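Local coordinates for TCP pilus virulence regulatory protein (Vibrio cholerae, PDB 4MLO) that binds palmitoleic acid and, as an AraC-family transcriptional activator, probably switches on virulence genes through its helix-turn-helix DNA-binding part, at residues T19-F33 / I58-T72. Residues are numbered along the deposited sequence; the frame is centred on the assembly and turned at random.
With PAM (palmitoleic acid), chain E.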
loop_
_atom_site.group_PDB
_atom_site.type_symbol
_atom_site.label_atom_id
_atom_site.label_comp_id
_atom_site.label_asym_id
_atom_site.label_seq_id
_atom_site.Cartn_x
_atom_site.Cartn_y
_atom_site.Cartn_z
ATOM N N THR A 19 5.075 -5.900 17.615
ATOM C CA THR A 19 4.601 -6.506 16.372
ATOM C C THR A 19 3.393 -5.740 15.852
ATOM O O THR A 19 2.420 -5.541 16.578
ATOM C CB THR A 19 4.225 -7.977 16.567
ATOM O OG1 THR A 19 5.386 -8.705 16.986
ATOM C CG2 THR A 19 3.744 -8.589 15.283
ATOM N N TYR A 20 3.460 -5.350 14.585
ATOM C CA TYR A 20 2.328 -4.793 13.878
ATOM C C TYR A 20 1.724 -5.891 13.021
ATOM O O TYR A 20 2.451 -6.620 12.338
ATOM C CB TYR A 20 2.758 -3.629 12.990
ATOM C CG TYR A 20 3.290 -2.429 13.753
ATOM C CD1 TYR A 20 4.384 -1.709 13.265
ATOM C CD2 TYR A 20 2.687 -1.998 14.920
ATOM C CE1 TYR A 20 4.874 -0.594 13.943
ATOM C CE2 TYR A 20 3.182 -0.889 15.620
ATOM C CZ TYR A 20 4.272 -0.194 15.118
ATOM O OH TYR A 20 4.757 0.907 15.786
ATOM N N ILE A 21 0.401 -5.988 13.037
ATOM C CA ILE A 21 -0.320 -7.038 12.331
ATOM C C ILE A 21 -1.425 -6.402 11.512
ATOM O O ILE A 21 -2.281 -5.693 12.051
ATOM C CB ILE A 21 -0.941 -8.074 13.286
ATOM C CG1 ILE A 21 0.110 -8.665 14.186
ATOM C CG2 ILE A 21 -1.658 -9.157 12.490
ATOM C CD1 ILE A 21 -0.519 -9.471 15.316
ATOM N N PHE A 22 -1.425 -6.702 10.208
ATOM C CA PHE A 22 -2.393 -6.174 9.267
ATOM C C PHE A 22 -3.222 -7.313 8.699
ATOM O O PHE A 22 -2.659 -8.337 8.268
ATOM C CB PHE A 22 -1.694 -5.430 8.147
ATOM C CG PHE A 22 -0.813 -4.347 8.637
ATOM C CD1 PHE A 22 -1.353 -3.162 9.087
ATOM C CD2 PHE A 22 0.549 -4.557 8.764
ATOM C CE1 PHE A 22 -0.543 -2.164 9.580
ATOM C CE2 PHE A 22 1.359 -3.559 9.264
ATOM C CZ PHE A 22 0.813 -2.366 9.665
ATOM N N ASN A 23 -4.540 -7.104 8.655
ATOM C CA ASN A 23 -5.503 -8.082 8.164
ATOM C C ASN A 23 -6.428 -7.405 7.174
ATOM O O ASN A 23 -7.198 -6.527 7.552
ATOM C CB ASN A 23 -6.330 -8.688 9.297
ATOM C CG ASN A 23 -7.298 -9.751 8.800
ATOM O OD1 ASN A 23 -6.885 -10.745 8.237
ATOM N ND2 ASN A 23 -8.573 -9.539 9.013
ATOM N N ASN A 24 -6.383 -7.830 5.904
ATOM C CA ASN A 24 -7.242 -7.253 4.889
ATOM C C ASN A 24 -6.999 -5.749 4.772
ATOM O O ASN A 24 -7.923 -4.955 4.599
ATOM C CB ASN A 24 -8.707 -7.579 5.157
ATOM C CG ASN A 24 -9.036 -9.050 4.823
ATOM O OD1 ASN A 24 -8.241 -9.740 4.166
ATOM N ND2 ASN A 24 -10.178 -9.517 5.306
ATOM N N LEU A 25 -5.717 -5.393 4.736
ATOM C CA LEU A 25 -5.276 -4.017 4.486
ATOM C C LEU A 25 -5.260 -3.772 2.974
ATOM O O LEU A 25 -4.430 -4.351 2.264
ATOM C CB LEU A 25 -3.887 -3.777 5.074
ATOM C CG LEU A 25 -3.309 -2.366 4.922
ATOM C CD1 LEU A 25 -4.129 -1.405 5.792
ATOM C CD2 LEU A 25 -1.792 -2.312 5.210
ATOM N N TYR A 26 -6.153 -2.883 2.522
ATOM C CA TYR A 26 -6.232 -2.448 1.124
ATOM C C TYR A 26 -5.171 -1.398 0.839
ATOM O O TYR A 26 -5.060 -0.385 1.547
ATOM C CB TYR A 26 -7.632 -1.898 0.800
ATOM C CG TYR A 26 -7.713 -1.236 -0.560
ATOM C CD1 TYR A 26 -7.783 -1.988 -1.719
ATOM C CD2 TYR A 26 -7.695 0.129 -0.665
ATOM C CE1 TYR A 26 -7.826 -1.350 -2.967
ATOM C CE2 TYR A 26 -7.714 0.744 -1.854
ATOM C CZ TYR A 26 -7.760 0.016 -2.999
ATOM O OH TYR A 26 -7.774 0.759 -4.171
ATOM N N ILE A 27 -4.397 -1.628 -0.208
ATOM C CA ILE A 27 -3.276 -0.760 -0.551
ATOM C C ILE A 27 -3.821 0.211 -1.594
ATOM O O ILE A 27 -3.993 -0.143 -2.760
ATOM C CB ILE A 27 -2.075 -1.552 -1.061
ATOM C CG1 ILE A 27 -1.626 -2.572 -0.007
ATOM C CG2 ILE A 27 -0.963 -0.620 -1.388
ATOM C CD1 ILE A 27 -1.268 -1.968 1.354
ATOM N N ASN A 28 -4.089 1.457 -1.174
ATOM C CA ASN A 28 -4.778 2.444 -2.007
ATOM C C ASN A 28 -3.880 3.001 -3.098
ATOM O O ASN A 28 -4.366 3.434 -4.151
ATOM C CB ASN A 28 -5.278 3.595 -1.139
ATOM C CG ASN A 28 -6.142 4.548 -1.913
ATOM O OD1 ASN A 28 -7.227 4.182 -2.302
ATOM N ND2 ASN A 28 -5.656 5.765 -2.162
ATOM N N ASP A 29 -2.575 3.037 -2.839
ATOM C CA ASP A 29 -1.559 3.542 -3.753
ATOM C C ASP A 29 -0.290 2.726 -3.545
ATOM O O ASP A 29 -0.112 2.113 -2.498
ATOM C CB ASP A 29 -1.258 5.021 -3.501
ATOM C CG ASP A 29 -2.304 5.920 -4.125
ATOM O OD1 ASP A 29 -2.456 5.872 -5.368
ATOM O OD2 ASP A 29 -2.983 6.635 -3.376
ATOM N N TYR A 30 0.594 2.705 -4.542
ATOM C CA TYR A 30 1.836 1.950 -4.426
ATOM C C TYR A 30 2.617 2.415 -3.207
ATOM O O TYR A 30 2.689 3.613 -2.933
ATOM C CB TYR A 30 2.704 2.106 -5.678
ATOM C CG TYR A 30 2.093 1.458 -6.863
ATOM C CD1 TYR A 30 1.327 2.190 -7.752
ATOM C CD2 TYR A 30 2.226 0.094 -7.065
ATOM C CE1 TYR A 30 0.707 1.561 -8.856
ATOM C CE2 TYR A 30 1.633 -0.537 -8.163
ATOM C CZ TYR A 30 0.879 0.211 -9.040
ATOM O OH TYR A 30 0.278 -0.405 -10.107
ATOM N N LYS A 31 3.158 1.454 -2.442
ATOM C CA LYS A 31 3.883 1.767 -1.205
ATOM C C LYS A 31 5.229 1.068 -1.166
ATOM O O LYS A 31 5.403 -0.028 -1.694
ATOM C CB LYS A 31 3.081 1.366 0.057
ATOM C CG LYS A 31 1.938 2.319 0.326
ATOM C CD LYS A 31 1.144 1.925 1.528
ATOM C CE LYS A 31 -0.146 2.695 1.574
ATOM N NZ LYS A 31 0.095 4.069 2.057
ATOM N N MET A 32 6.183 1.707 -0.492
ATOM C CA MET A 32 7.484 1.116 -0.234
ATOM C C MET A 32 7.790 1.388 1.228
ATOM O O MET A 32 7.461 2.467 1.731
ATOM C CB MET A 32 8.565 1.709 -1.137
ATOM C CG MET A 32 8.285 1.523 -2.621
ATOM S SD MET A 32 9.399 2.483 -3.715
ATOM C CE MET A 32 10.939 1.637 -3.421
ATOM N N PHE A 33 8.354 0.407 1.933
ATOM C CA PHE A 33 8.743 0.691 3.310
ATOM C C PHE A 33 10.000 -0.079 3.682
ATOM O O PHE A 33 10.388 -1.047 3.027
ATOM C CB PHE A 33 7.602 0.416 4.316
ATOM C CG PHE A 33 7.278 -1.035 4.547
ATOM C CD1 PHE A 33 6.223 -1.636 3.873
ATOM C CD2 PHE A 33 7.977 -1.788 5.492
ATOM C CE1 PHE A 33 5.887 -2.960 4.110
ATOM C CE2 PHE A 33 7.642 -3.120 5.740
ATOM C CZ PHE A 33 6.598 -3.705 5.046
ATOM N N ILE A 58 14.050 -3.235 1.149
ATOM C CA ILE A 58 12.868 -2.477 0.754
ATOM C C ILE A 58 11.734 -3.459 0.486
ATOM O O ILE A 58 11.898 -4.399 -0.311
ATOM C CB ILE A 58 13.137 -1.633 -0.508
ATOM C CG1 ILE A 58 14.361 -0.743 -0.345
ATOM C CG2 ILE A 58 11.898 -0.786 -0.863
ATOM C CD1 ILE A 58 14.259 0.271 0.755
ATOM N N ILE A 59 10.574 -3.205 1.097
ATOM C CA ILE A 59 9.360 -3.965 0.831
ATOM C C ILE A 59 8.462 -3.098 -0.037
ATOM O O ILE A 59 8.202 -1.935 0.287
ATOM C CB ILE A 59 8.629 -4.365 2.121
ATOM C CG1 ILE A 59 9.607 -5.069 3.090
ATOM C CG2 ILE A 59 7.448 -5.249 1.791
ATOM C CD1 ILE A 59 10.150 -6.372 2.573
ATOM N N LEU A 60 8.010 -3.656 -1.150
ATOM C CA LEU A 60 7.122 -2.961 -2.060
ATOM C C LEU A 60 5.751 -3.605 -1.983
ATOM O O LEU A 60 5.634 -4.824 -2.135
ATOM C CB LEU A 60 7.655 -3.037 -3.486
ATOM C CG LEU A 60 9.005 -2.360 -3.745
ATOM C CD1 LEU A 60 10.177 -3.312 -3.431
ATOM C CD2 LEU A 60 9.083 -1.843 -5.151
ATOM N N LEU A 61 4.714 -2.782 -1.875
ATOM C CA LEU A 61 3.338 -3.277 -1.809
ATOM C C LEU A 61 2.573 -2.766 -3.024
ATOM O O LEU A 61 2.560 -1.558 -3.302
ATOM C CB LEU A 61 2.630 -2.844 -0.517
ATOM C CG LEU A 61 3.315 -3.237 0.808
ATOM C CD1 LEU A 61 2.493 -2.725 1.972
ATOM C CD2 LEU A 61 3.481 -4.739 0.898
ATOM N N LYS A 62 1.931 -3.685 -3.743
ATOM C CA LYS A 62 1.270 -3.337 -4.999
ATOM C C LYS A 62 -0.075 -2.666 -4.749
ATOM O O LYS A 62 -0.856 -3.074 -3.881
ATOM C CB LYS A 62 1.071 -4.586 -5.855
ATOM C CG LYS A 62 0.622 -4.266 -7.241
ATOM C CD LYS A 62 0.159 -5.497 -7.969
ATOM C CE LYS A 62 1.225 -6.514 -8.049
ATOM N NZ LYS A 62 0.765 -7.628 -8.939
ATOM N N LYS A 63 -0.356 -1.638 -5.539
ATOM C CA LYS A 63 -1.640 -0.964 -5.469
ATOM C C LYS A 63 -2.757 -1.951 -5.755
ATOM O O LYS A 63 -2.621 -2.829 -6.617
ATOM C CB LYS A 63 -1.686 0.176 -6.485
ATOM C CG LYS A 63 -2.922 1.035 -6.367
ATOM C CD LYS A 63 -3.014 2.089 -7.473
ATOM C CE LYS A 63 -4.270 2.908 -7.287
ATOM N NZ LYS A 63 -4.561 3.834 -8.417
ATOM N N ASN A 64 -3.846 -1.805 -4.997
ATOM C CA ASN A 64 -5.085 -2.593 -5.069
ATOM C C ASN A 64 -4.915 -3.987 -4.504
ATOM O O ASN A 64 -5.815 -4.810 -4.618
ATOM C CB ASN A 64 -5.656 -2.678 -6.489
ATOM C CG ASN A 64 -6.114 -1.336 -6.996
ATOM O OD1 ASN A 64 -6.664 -0.525 -6.256
ATOM N ND2 ASN A 64 -5.843 -1.067 -8.262
ATOM N N SER A 65 -3.790 -4.272 -3.861
ATOM C CA SER A 65 -3.668 -5.557 -3.218
ATOM C C SER A 65 -4.364 -5.512 -1.858
ATOM O O SER A 65 -4.626 -4.449 -1.305
ATOM C CB SER A 65 -2.198 -5.952 -3.056
ATOM O OG SER A 65 -1.488 -5.027 -2.234
ATOM N N ILE A 66 -4.641 -6.691 -1.320
ATOM C CA ILE A 66 -5.233 -6.852 0.007
ATOM C C ILE A 66 -4.222 -7.633 0.825
ATOM O O ILE A 66 -4.028 -8.837 0.607
ATOM C CB ILE A 66 -6.585 -7.578 -0.040
ATOM C CG1 ILE A 66 -7.599 -6.791 -0.857
ATOM C CG2 ILE A 66 -7.108 -7.839 1.388
ATOM C CD1 ILE A 66 -7.899 -5.424 -0.351
ATOM N N GLN A 67 -3.579 -6.951 1.772
ATOM C CA GLN A 67 -2.431 -7.495 2.481
ATOM C C GLN A 67 -2.811 -8.151 3.805
ATOM O O GLN A 67 -3.710 -7.691 4.520
ATOM C CB GLN A 67 -1.418 -6.387 2.732
ATOM C CG GLN A 67 -0.837 -5.763 1.459
ATOM C CD GLN A 67 0.134 -6.678 0.750
ATOM O OE1 GLN A 67 0.686 -7.588 1.344
ATOM N NE2 GLN A 67 0.391 -6.400 -0.537
ATOM N N ARG A 68 -2.106 -9.240 4.116
ATOM C CA ARG A 68 -2.166 -9.910 5.420
ATOM C C ARG A 68 -0.743 -10.239 5.843
ATOM O O ARG A 68 -0.180 -11.229 5.370
ATOM C CB ARG A 68 -2.998 -11.190 5.356
ATOM C CG ARG A 68 -4.422 -10.960 4.932
ATOM C CD ARG A 68 -5.166 -12.261 4.655
ATOM N NE ARG A 68 -6.427 -11.965 4.018
ATOM C CZ ARG A 68 -6.644 -11.929 2.699
ATOM N NH1 ARG A 68 -5.699 -12.230 1.826
ATOM N NH2 ARG A 68 -7.845 -11.618 2.272
ATOM N N PHE A 69 -0.176 -9.445 6.750
ATOM C CA PHE A 69 1.207 -9.666 7.141
ATOM C C PHE A 69 1.435 -9.055 8.505
ATOM O O PHE A 69 0.650 -8.232 8.979
ATOM C CB PHE A 69 2.209 -9.118 6.119
ATOM C CG PHE A 69 2.294 -7.609 6.050
ATOM C CD1 PHE A 69 1.476 -6.908 5.179
ATOM C CD2 PHE A 69 3.245 -6.897 6.771
ATOM C CE1 PHE A 69 1.573 -5.543 5.062
ATOM C CE2 PHE A 69 3.347 -5.522 6.671
ATOM C CZ PHE A 69 2.517 -4.838 5.799
ATOM N N SER A 70 2.500 -9.529 9.155
ATOM C CA SER A 70 3.000 -8.939 10.376
ATOM C C SER A 70 4.446 -8.500 10.196
ATOM O O SER A 70 5.203 -9.058 9.391
ATOM C CB SER A 70 2.897 -9.925 11.534
ATOM O OG SER A 70 3.717 -11.049 11.279
ATOM N N LEU A 71 4.826 -7.513 11.000
ATOM C CA LEU A 71 6.198 -7.040 11.106
ATOM C C LEU A 71 6.564 -7.027 12.582
ATOM O O LEU A 71 5.937 -6.319 13.377
ATOM C CB LEU A 71 6.363 -5.647 10.476
ATOM C CG LEU A 71 7.817 -5.150 10.396
ATOM C CD1 LEU A 71 8.646 -6.014 9.448
ATOM C CD2 LEU A 71 7.891 -3.691 9.982
ATOM N N THR A 72 7.591 -7.807 12.956
ATOM C CA THR A 72 8.027 -7.930 14.343
ATOM C C THR A 72 9.433 -7.360 14.490
ATOM O O THR A 72 10.338 -7.736 13.746
ATOM C CB THR A 72 8.019 -9.395 14.796
ATOM O OG1 THR A 72 6.710 -9.954 14.651
ATOM C CG2 THR A 72 8.447 -9.501 16.272
HETATM C C1 PAM E . 0.101 3.760 5.981
HETATM O O1 PAM E . 1.002 4.585 6.292
HETATM O O2 PAM E . -0.460 3.795 4.861
HETATM C C2 PAM E . -0.347 2.716 6.967
HETATM C C3 PAM E . -0.170 1.292 6.418
HETATM C C4 PAM E . 1.304 1.042 6.106
HETATM C C5 PAM E . 1.570 -0.380 5.624
HETATM C C6 PAM E . 3.021 -0.545 5.172
HETATM C C7 PAM E . 4.027 -0.323 6.301
HETATM C C8 PAM E . 3.948 -1.436 7.331
HETATM C C9 PAM E . 4.889 -1.204 8.509
HETATM C C10 PAM E . 4.657 -0.318 9.484
HETATM C C11 PAM E . 3.438 0.590 9.493
HETATM C C12 PAM E . 2.951 0.931 10.902
HETATM C C13 PAM E . 1.545 1.524 10.783
HETATM C C14 PAM E . 0.726 1.504 12.057
HETATM C C15 PAM E . 0.552 0.095 12.610
HETATM C C16 PAM E . -0.689 -0.030 13.457
HETATM O O HOH W 1 -8.372 -12.384 6.432
HETATM O O HOH W 2 -5.432 5.958 -5.916
HETATM O O HOH W 3 -2.101 -2.438 -9.165
#
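F33 CZ reaches F69 CE2 at 4.1 Å where two antiparallel strand pairs, 31-33 with 58-61 and 19-22 with 66-72, come together. The F33 ring is sandwiched: I59 CB sits over one face, 3.7 Å from the ring centroid and 17° off the normal, a CH-pi contact, while C7 of palmitoleic acid lies over the opposite face, 3.5 Å above the plane. A chi1 of 71°, with CG between backbone N and carbonyl carbon, brings the ring over I59; F33 N to I59 O (2.9 Å) and the reciprocal bond fix that register. F69 adopts the same chi1, presenting one face to F22 CD2, 3.6 Å from F69 CZ, the two ring planes inclined at 44°. At the turn K62-S65, K63 CB sits over the centre of one Y30 face, a CH-pi contact 3.5 Å from the centroid and almost on the normal; K63 NZ makes a salt bridge with D88. On the lipid side, K31 NZ donates to PAM O2 (2.9 Å) and also hydrogen-bonds T85 OG1, while L61 CD1 touches the acyl chain. Two facing sheets enclosing a fatty acid in this way form the cupin-like part of ToxT's palmitoleic acid pocket, completed by residues such as K230.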